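Local atomic coordinates of GDP-L-fucose synthase (Campylobacter jejuni, PDB entry 7ANC), a protein that acts as an NADP-dependent C4 reductase on GDP-mannoheptose and belongs to the fucose synthase group of sugar-nucleotide epimerases and reductases. Residues Y60-A65 with V250-M255; G235-E240 with T311-M316. All coordinates share one frame; numbering follows the deposited sequence.

Contact 1: Y60-A65 with V250-M255. With NAP (NADP nicotinamide-adenine-dinucleotide phosphate), chain C.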
loop_
_atom_site.group_PDB
_atom_site.type_symbol
_atom_site.label_atom_id
_atom_site.label_comp_id
_atom_site.label_asym_id
_atom_site.label_seq_id
_atom_site.Cartn_x
_atom_site.Cartn_y
_atom_site.Cartn_z
ATOM N N TYR A 60 -0.997 -18.697 -17.072
ATOM C CA TYR A 60 -1.798 -17.454 -16.969
ATOM C C TYR A 60 -2.457 -17.386 -15.586
ATOM O O TYR A 60 -2.884 -18.410 -15.060
ATOM C CB TYR A 60 -2.860 -17.402 -18.092
ATOM C CG TYR A 60 -2.245 -17.382 -19.473
ATOM C CD1 TYR A 60 -1.823 -16.201 -20.043
ATOM C CD2 TYR A 60 -1.998 -18.562 -20.158
ATOM C CE1 TYR A 60 -1.204 -16.174 -21.316
ATOM C CE2 TYR A 60 -1.401 -18.567 -21.422
ATOM C CZ TYR A 60 -1.014 -17.371 -21.989
ATOM O OH TYR A 60 -0.401 -17.341 -23.224
ATOM N N VAL A 61 -2.538 -16.179 -14.987
ATOM C CA VAL A 61 -3.075 -16.023 -13.635
ATOM C C VAL A 61 -4.129 -14.895 -13.606
ATOM O O VAL A 61 -3.826 -13.750 -14.041
ATOM C CB VAL A 61 -1.925 -15.665 -12.599
ATOM C CG1 VAL A 61 -2.503 -15.421 -11.222
ATOM C CG2 VAL A 61 -0.900 -16.771 -12.494
ATOM N N PHE A 62 -5.314 -15.194 -13.059
ATOM C CA PHE A 62 -6.290 -14.157 -12.680
ATOM C C PHE A 62 -6.307 -14.065 -11.130
ATOM O O PHE A 62 -6.714 -15.025 -10.418
ATOM C CB PHE A 62 -7.715 -14.449 -13.205
ATOM C CG PHE A 62 -7.855 -14.423 -14.713
ATOM C CD1 PHE A 62 -7.707 -15.603 -15.449
ATOM C CD2 PHE A 62 -8.213 -13.243 -15.403
ATOM C CE1 PHE A 62 -7.888 -15.611 -16.829
ATOM C CE2 PHE A 62 -8.390 -13.255 -16.783
ATOM C CZ PHE A 62 -8.217 -14.435 -17.496
ATOM N N LEU A 63 -5.870 -12.903 -10.604
ATOM C CA LEU A 63 -5.770 -12.688 -9.157
ATOM C C LEU A 63 -7.035 -11.987 -8.639
ATOM O O LEU A 63 -7.118 -10.762 -8.673
ATOM C CB LEU A 63 -4.466 -11.936 -8.843
ATOM C CG LEU A 63 -4.222 -11.605 -7.373
ATOM C CD1 LEU A 63 -4.384 -12.821 -6.463
ATOM C CD2 LEU A 63 -2.876 -10.962 -7.201
ATOM N N THR A 64 -8.011 -12.768 -8.171
ATOM C CA THR A 64 -9.262 -12.218 -7.606
ATOM C C THR A 64 -9.394 -12.263 -6.079
ATOM O O THR A 64 -10.257 -11.589 -5.542
ATOM C CB THR A 64 -10.543 -12.869 -8.222
ATOM O OG1 THR A 64 -10.807 -14.138 -7.619
ATOM C CG2 THR A 64 -10.406 -13.058 -9.689
ATOM N N ALA A 65 -8.510 -12.992 -5.388
ATOM C CA ALA A 65 -8.605 -13.198 -3.937
ATOM C C ALA A 65 -8.368 -11.863 -3.191
ATOM O O ALA A 65 -7.466 -11.116 -3.542
ATOM C CB ALA A 65 -7.560 -14.219 -3.506
ATOM N N VAL A 250 -14.207 -8.463 -19.813
ATOM C CA VAL A 250 -13.074 -7.533 -19.958
ATOM C C VAL A 250 -11.742 -8.122 -19.448
ATOM O O VAL A 250 -10.686 -7.859 -20.029
ATOM C CB VAL A 250 -13.360 -6.123 -19.377
ATOM C CG1 VAL A 250 -13.441 -6.081 -17.852
ATOM C CG2 VAL A 250 -12.323 -5.102 -19.867
ATOM N N ALA A 251 -11.791 -8.925 -18.380
ATOM C CA ALA A 251 -10.597 -9.620 -17.874
ATOM C C ALA A 251 -10.025 -10.564 -18.949
ATOM O O ALA A 251 -8.802 -10.599 -19.198
ATOM C CB ALA A 251 -10.919 -10.374 -16.601
ATOM N N ILE A 252 -10.901 -11.334 -19.602
ATOM C CA ILE A 252 -10.461 -12.279 -20.652
ATOM C C ILE A 252 -9.978 -11.489 -21.894
ATOM O O ILE A 252 -8.932 -11.821 -22.487
ATOM C CB ILE A 252 -11.552 -13.333 -21.004
ATOM C CG1 ILE A 252 -11.868 -14.208 -19.786
ATOM C CG2 ILE A 252 -11.099 -14.201 -22.176
ATOM C CD1 ILE A 252 -13.227 -14.897 -19.833
ATOM N N TYR A 253 -10.709 -10.425 -22.268
ATOM C CA TYR A 253 -10.305 -9.526 -23.369
ATOM C C TYR A 253 -8.883 -8.957 -23.164
ATOM O O TYR A 253 -8.039 -8.972 -24.087
ATOM C CB TYR A 253 -11.295 -8.357 -23.552
ATOM C CG TYR A 253 -10.935 -7.438 -24.706
ATOM C CD1 TYR A 253 -11.382 -7.692 -26.010
ATOM C CD2 TYR A 253 -10.175 -6.297 -24.498
ATOM C CE1 TYR A 253 -11.037 -6.850 -27.070
ATOM C CE2 TYR A 253 -9.813 -5.452 -25.557
ATOM C CZ TYR A 253 -10.253 -5.738 -26.845
ATOM O OH TYR A 253 -9.946 -4.874 -27.875
ATOM N N THR A 254 -8.619 -8.521 -21.930
ATOM C CA THR A 254 -7.301 -8.000 -21.519
ATOM C C THR A 254 -6.240 -9.065 -21.675
ATOM O O THR A 254 -5.203 -8.821 -22.317
ATOM C CB THR A 254 -7.388 -7.417 -20.087
ATOM O OG1 THR A 254 -8.308 -6.321 -20.076
ATOM C CG2 THR A 254 -6.006 -6.936 -19.598
ATOM N N MET A 255 -6.492 -10.268 -21.144
ATOM C CA MET A 255 -5.538 -11.377 -21.252
ATOM C C MET A 255 -5.211 -11.692 -22.717
ATOM O O MET A 255 -4.034 -11.914 -23.060
ATOM C CB MET A 255 -6.091 -12.616 -20.515
ATOM C CG MET A 255 -5.139 -13.652 -20.068
ATOM S SD MET A 255 -3.904 -13.072 -18.864
ATOM C CE MET A 255 -4.570 -13.600 -17.306
HETATM P PA NAP C . -15.127 -11.927 -2.775
HETATM O O1A NAP C . -14.996 -11.305 -1.405
HETATM O O2A NAP C . -16.492 -12.259 -3.318
HETATM O O5B NAP C . -14.165 -13.209 -2.844
HETATM C C5B NAP C . -12.834 -13.230 -2.272
HETATM C C4B NAP C . -12.290 -14.633 -2.388
HETATM O O4B NAP C . -10.889 -14.627 -1.995
HETATM C C3B NAP C . -12.990 -15.687 -1.503
HETATM O O3B NAP C . -13.282 -16.891 -2.216
HETATM C C2B NAP C . -11.950 -15.988 -0.423
HETATM O O2B NAP C . -11.984 -17.377 -0.055
HETATM C C1B NAP C . -10.635 -15.735 -1.164
HETATM N N9A NAP C . -9.503 -15.507 -0.261
HETATM C C8A NAP C . -9.348 -14.475 0.643
HETATM N N7A NAP C . -8.274 -14.593 1.392
HETATM C C5A NAP C . -7.700 -15.800 1.005
HETATM C C6A NAP C . -6.550 -16.496 1.447
HETATM N N6A NAP C . -5.771 -16.094 2.466
HETATM N N1A NAP C . -6.290 -17.704 0.866
HETATM C C2A NAP C . -7.091 -18.123 -0.129
HETATM N N3A NAP C . -8.183 -17.548 -0.637
HETATM C C4A NAP C . -8.456 -16.377 -0.014
HETATM O O3 NAP C . -14.401 -10.961 -3.838
HETATM P PN NAP C . -14.956 -10.278 -5.172
HETATM O O1N NAP C . -15.122 -11.280 -6.232
HETATM O O2N NAP C . -16.104 -9.386 -4.821
HETATM O O5D NAP C . -13.704 -9.323 -5.576
HETATM C C5D NAP C . -12.748 -9.824 -6.556
HETATM C C4D NAP C . -11.726 -8.750 -6.807
HETATM O O4D NAP C . -12.455 -7.579 -7.272
HETATM C C3D NAP C . -10.940 -8.296 -5.561
HETATM O O3D NAP C . -9.588 -7.965 -5.870
HETATM C C2D NAP C . -11.756 -7.070 -5.102
HETATM O O2D NAP C . -11.055 -6.123 -4.295
HETATM C C1D NAP C . -12.119 -6.481 -6.465
HETATM N N1N NAP C . -13.275 -5.546 -6.403
HETATM C C2N NAP C . -14.542 -6.015 -6.153
HETATM C C3N NAP C . -15.544 -5.165 -5.792
HETATM C C7N NAP C . -16.831 -5.684 -5.303
HETATM O O7N NAP C . -16.988 -6.869 -4.945
HETATM N N7N NAP C . -17.786 -4.765 -5.311
HETATM C C4N NAP C . -15.326 -3.684 -5.944
HETATM C C5N NAP C . -13.947 -3.285 -6.215
HETATM C C6N NAP C . -13.039 -4.182 -6.549
HETATM P P2B NAP C . -13.239 -17.886 0.908
HETATM O O1X NAP C . -14.454 -18.035 -0.021
HETATM O O2X NAP C . -12.710 -19.217 1.452
HETATM O O3X NAP C . -13.478 -16.863 2.010
#
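Met255 sets its terminal methyl over the centre of one face of the Phe62 ring. Met255 CE stands 3.8 Å from the centroid of the Phe62 ring and 11° off its normal, so this is a centred CH-pi contact. The two side chains approach from opposite directions, Phe62 from the strand and Met255 from the helix. CG of Met255 is turned away from its own backbone N (chi1 -158°). Bends at the next two torsions bring the methyl back over the Phe62 ring. The same methyl thereby reaches the backbone, with Met255 CE 3.4 Å from Val61 O. The sulfur stays further back, where Met255 SD meets Tyr60 CD1 at 3.9 Å. It approaches both the Tyr60 and Phe62 rings obliquely, a Met-aromatic contact with each.

The edge of Phe62 faces the previous turn of the helix. Phe62 CE2 lies 3.6 Å from Ala251 O, which sits in the ring plane and also accepts the helical bond from Met255 N. The methyl of Ala251 closes on the same ring corner, with Ala251 CB 3.8 Å from Phe62 CE2. Ile252 CG1 adds a looser contact at CZ.

Strand 60-63 is an inner strand of the parallel Rossmann sheet, between 8-11 and 102-108. The 250-255 part of helix 244-257 runs roughly antiparallel to it (147° between directions), the axes of the two short segments 10.6 Å apart. Leu21 of helix 16-27 touches both Phe62 and Ala251, so two helices share this face of the sheet. The side chains of Val61 and Leu63 pack on helix 77-97.

Beyond Leu63 the chain enters the cofactor site. Thr64 O comes within 3.2 Å of C5D of the bound NADP, and Ala65 CA within 3.3 Å of its O4B. The Thr64 hydroxyl is bonded to Ala11 O on the adjacent strand.

Contact 2: G235-E240 with T311-M316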
loop_
_atom_site.group_PDB
_atom_site.type_symbol
_atom_site.label_atom_id
_atom_site.label_comp_id
_atom_site.label_asym_id
_atom_site.label_seq_id
_atom_site.Cartn_x
_atom_site.Cartn_y
_atom_site.Cartn_z
ATOM N N GLY A 235 -30.364 10.135 -0.397
ATOM C CA GLY A 235 -30.482 9.498 -1.688
ATOM C C GLY A 235 -29.652 10.157 -2.778
ATOM O O GLY A 235 -29.862 9.843 -3.946
ATOM N N LYS A 236 -28.742 11.074 -2.420
ATOM C CA LYS A 236 -28.016 11.838 -3.445
ATOM C C LYS A 236 -26.661 11.232 -3.888
ATOM O O LYS A 236 -26.155 11.595 -4.973
ATOM C CB LYS A 236 -27.823 13.294 -2.994
ATOM C CG LYS A 236 -29.133 14.079 -2.930
ATOM C CD LYS A 236 -29.005 15.364 -2.121
ATOM C CE LYS A 236 -30.363 15.928 -1.703
ATOM N NZ LYS A 236 -31.397 15.901 -2.778
ATOM N N VAL A 237 -26.090 10.352 -3.055
ATOM C CA VAL A 237 -24.763 9.787 -3.352
ATOM C C VAL A 237 -24.866 8.902 -4.596
ATOM O O VAL A 237 -25.851 8.192 -4.771
ATOM C CB VAL A 237 -24.158 9.031 -2.153
ATOM C CG1 VAL A 237 -24.975 7.793 -1.829
ATOM C CG2 VAL A 237 -22.696 8.684 -2.430
ATOM N N ARG A 238 -23.864 8.989 -5.477
ATOM C CA ARG A 238 -23.903 8.320 -6.764
ATOM C C ARG A 238 -22.914 7.127 -6.818
ATOM O O ARG A 238 -21.786 7.198 -6.290
ATOM C CB ARG A 238 -23.642 9.308 -7.879
ATOM C CG ARG A 238 -24.518 10.557 -7.862
ATOM C CD ARG A 238 -24.294 11.451 -9.070
ATOM N NE ARG A 238 -24.690 10.822 -10.325
ATOM C CZ ARG A 238 -25.950 10.735 -10.778
ATOM N NH1 ARG A 238 -26.950 11.285 -10.102
ATOM N NH2 ARG A 238 -26.214 10.101 -11.902
ATOM N N ARG A 239 -23.345 6.040 -7.471
ATOM C CA ARG A 239 -22.551 4.814 -7.597
ATOM C C ARG A 239 -22.616 4.225 -8.999
ATOM O O ARG A 239 -23.625 4.361 -9.696
ATOM C CB ARG A 239 -23.077 3.778 -6.587
ATOM C CG ARG A 239 -22.837 4.111 -5.108
ATOM C CD ARG A 239 -21.393 3.887 -4.725
ATOM N NE ARG A 239 -21.082 4.315 -3.357
ATOM C CZ ARG A 239 -20.531 5.484 -3.031
ATOM N NH1 ARG A 239 -20.248 6.403 -3.963
ATOM N NH2 ARG A 239 -20.258 5.747 -1.759
ATOM N N GLU A 240 -21.523 3.577 -9.426
ATOM C CA GLU A 240 -21.388 2.896 -10.729
ATOM C C GLU A 240 -21.366 1.368 -10.411
ATOM O O GLU A 240 -20.685 0.956 -9.501
ATOM C CB GLU A 240 -20.062 3.321 -11.413
ATOM C CG GLU A 240 -19.767 2.675 -12.759
ATOM C CD GLU A 240 -18.350 2.867 -13.264
ATOM O OE1 GLU A 240 -17.407 3.158 -12.406
ATOM O OE2 GLU A 240 -18.157 2.722 -14.534
ATOM N N THR A 311 -20.882 10.752 1.219
ATOM C CA THR A 311 -20.977 11.887 0.281
ATOM C C THR A 311 -19.877 11.883 -0.835
ATOM O O THR A 311 -19.717 12.833 -1.598
ATOM C CB THR A 311 -20.893 13.221 1.028
ATOM O OG1 THR A 311 -19.583 13.371 1.593
ATOM C CG2 THR A 311 -21.930 13.299 2.163
ATOM N N MET A 312 -19.101 10.803 -0.913
ATOM C CA MET A 312 -18.103 10.630 -1.985
ATOM C C MET A 312 -18.763 9.840 -3.152
ATOM O O MET A 312 -19.196 8.713 -2.956
ATOM C CB MET A 312 -16.903 9.845 -1.408
ATOM C CG MET A 312 -15.915 9.340 -2.434
ATOM S SD MET A 312 -14.531 8.468 -1.723
ATOM C CE MET A 312 -15.194 6.846 -1.364
ATOM N N ASP A 313 -18.813 10.424 -4.360
ATOM C CA ASP A 313 -19.284 9.687 -5.566
ATOM C C ASP A 313 -18.094 8.889 -6.129
ATOM O O ASP A 313 -16.924 9.261 -5.912
ATOM C CB ASP A 313 -19.803 10.624 -6.661
ATOM C CG ASP A 313 -21.011 11.487 -6.206
ATOM O OD1 ASP A 313 -21.725 11.107 -5.273
ATOM O OD2 ASP A 313 -21.215 12.532 -6.821
ATOM N N ARG A 314 -18.382 7.799 -6.837
ATOM C CA ARG A 314 -17.356 6.994 -7.496
ATOM C C ARG A 314 -17.900 6.544 -8.863
ATOM O O ARG A 314 -18.813 5.692 -8.941
ATOM C CB ARG A 314 -16.950 5.741 -6.715
ATOM C CG ARG A 314 -16.374 5.892 -5.315
ATOM C CD ARG A 314 -14.860 6.137 -5.318
ATOM N NE ARG A 314 -14.605 7.567 -5.391
ATOM C CZ ARG A 314 -13.437 8.156 -5.095
ATOM N NH1 ARG A 314 -12.364 7.439 -4.738
ATOM N NH2 ARG A 314 -13.346 9.475 -5.183
ATOM N N LEU A 315 -17.302 7.079 -9.938
ATOM C CA LEU A 315 -17.624 6.714 -11.325
ATOM C C LEU A 315 -16.315 6.752 -12.109
ATOM O O LEU A 315 -15.632 7.771 -12.095
ATOM C CB LEU A 315 -18.564 7.762 -11.915
ATOM C CG LEU A 315 -18.759 7.742 -13.453
ATOM C CD1 LEU A 315 -19.379 6.430 -13.925
ATOM C CD2 LEU A 315 -19.575 8.956 -13.927
ATOM N N MET A 316 -15.980 5.657 -12.791
ATOM C CA MET A 316 -14.789 5.640 -13.667
ATOM C C MET A 316 -14.976 6.407 -14.984
ATOM O O MET A 316 -16.006 6.300 -15.640
ATOM C CB MET A 316 -14.408 4.195 -14.016
ATOM C CG MET A 316 -13.954 3.351 -12.842
ATOM S SD MET A 316 -12.813 4.164 -11.698
ATOM C CE MET A 316 -12.439 2.751 -10.653
HETATM O O HOH W 1 -19.571 7.965 0.054
HETATM O O HOH W 2 -19.592 3.580 -7.334
#
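The Arg239 guanidinium turns its edge to Met312 O. Arg239 NH1 donates a 2.7 Å bond to Met312 O, at 170° and within both the guanidinium and carbonyl planes. At the guanidinium edge, water 1 joins Arg239 NH2 to Met312 N. NH1 is shared with Arg238 O, which lies tilted from the guanidinium plane, so two carbonyls and a water steady the group. The Arg314 guanidinium carries Met312 SD over one face, 3.6 Å above its plane. Its NH1 and NH2 reach the carbonyls of Gly109, Tyr112 and Pro113.

Between these segments the Asp313 carboxylate is met by a backbone N-H, not by a guanidinium. Arg238 N meets OD1 of Asp313 at 3.0 Å, from above the carboxylate plane, while the Arg238 head group pairs with Asp281. Glu240, extended with CG anti to its N, crosses Leu315 and Met316 at about a right angle. Glu240 OE1 takes Met316 N at 2.9 Å and also Asn165 ND2, and OE2 takes Gly279 N. Water 2 bridges Glu240 N and Arg314 O.

The loop runs beside the start of strand 238-243. Its Met312 carbonyl grips Arg239, predicted to bind substrate, consistent with the edge of the substrate site in this epimerase/dehydratase family.

How the contacts relate
From the N terminus, strand 60-63 comes first, within the Rossmann sheet. Segment 235-240 follows much later and leads through strand 238-243 straight into helix 244-257. That helix returns to strand 60-63 and closes contact 1, a loop with 184 residues between its segments. The chain then goes on through strand 300-304 to 311-316, which closes contact 2 on 235-240 across 70 residues. The segments alternate, so the two loops cross and neither nests in the other. Contact 1 ties a late helix to the nucleotide-binding sheet. Contact 2 ties a late loop to the small mixed sheet. Their centres lie 26 Å apart, on opposite sides of the chain's centre.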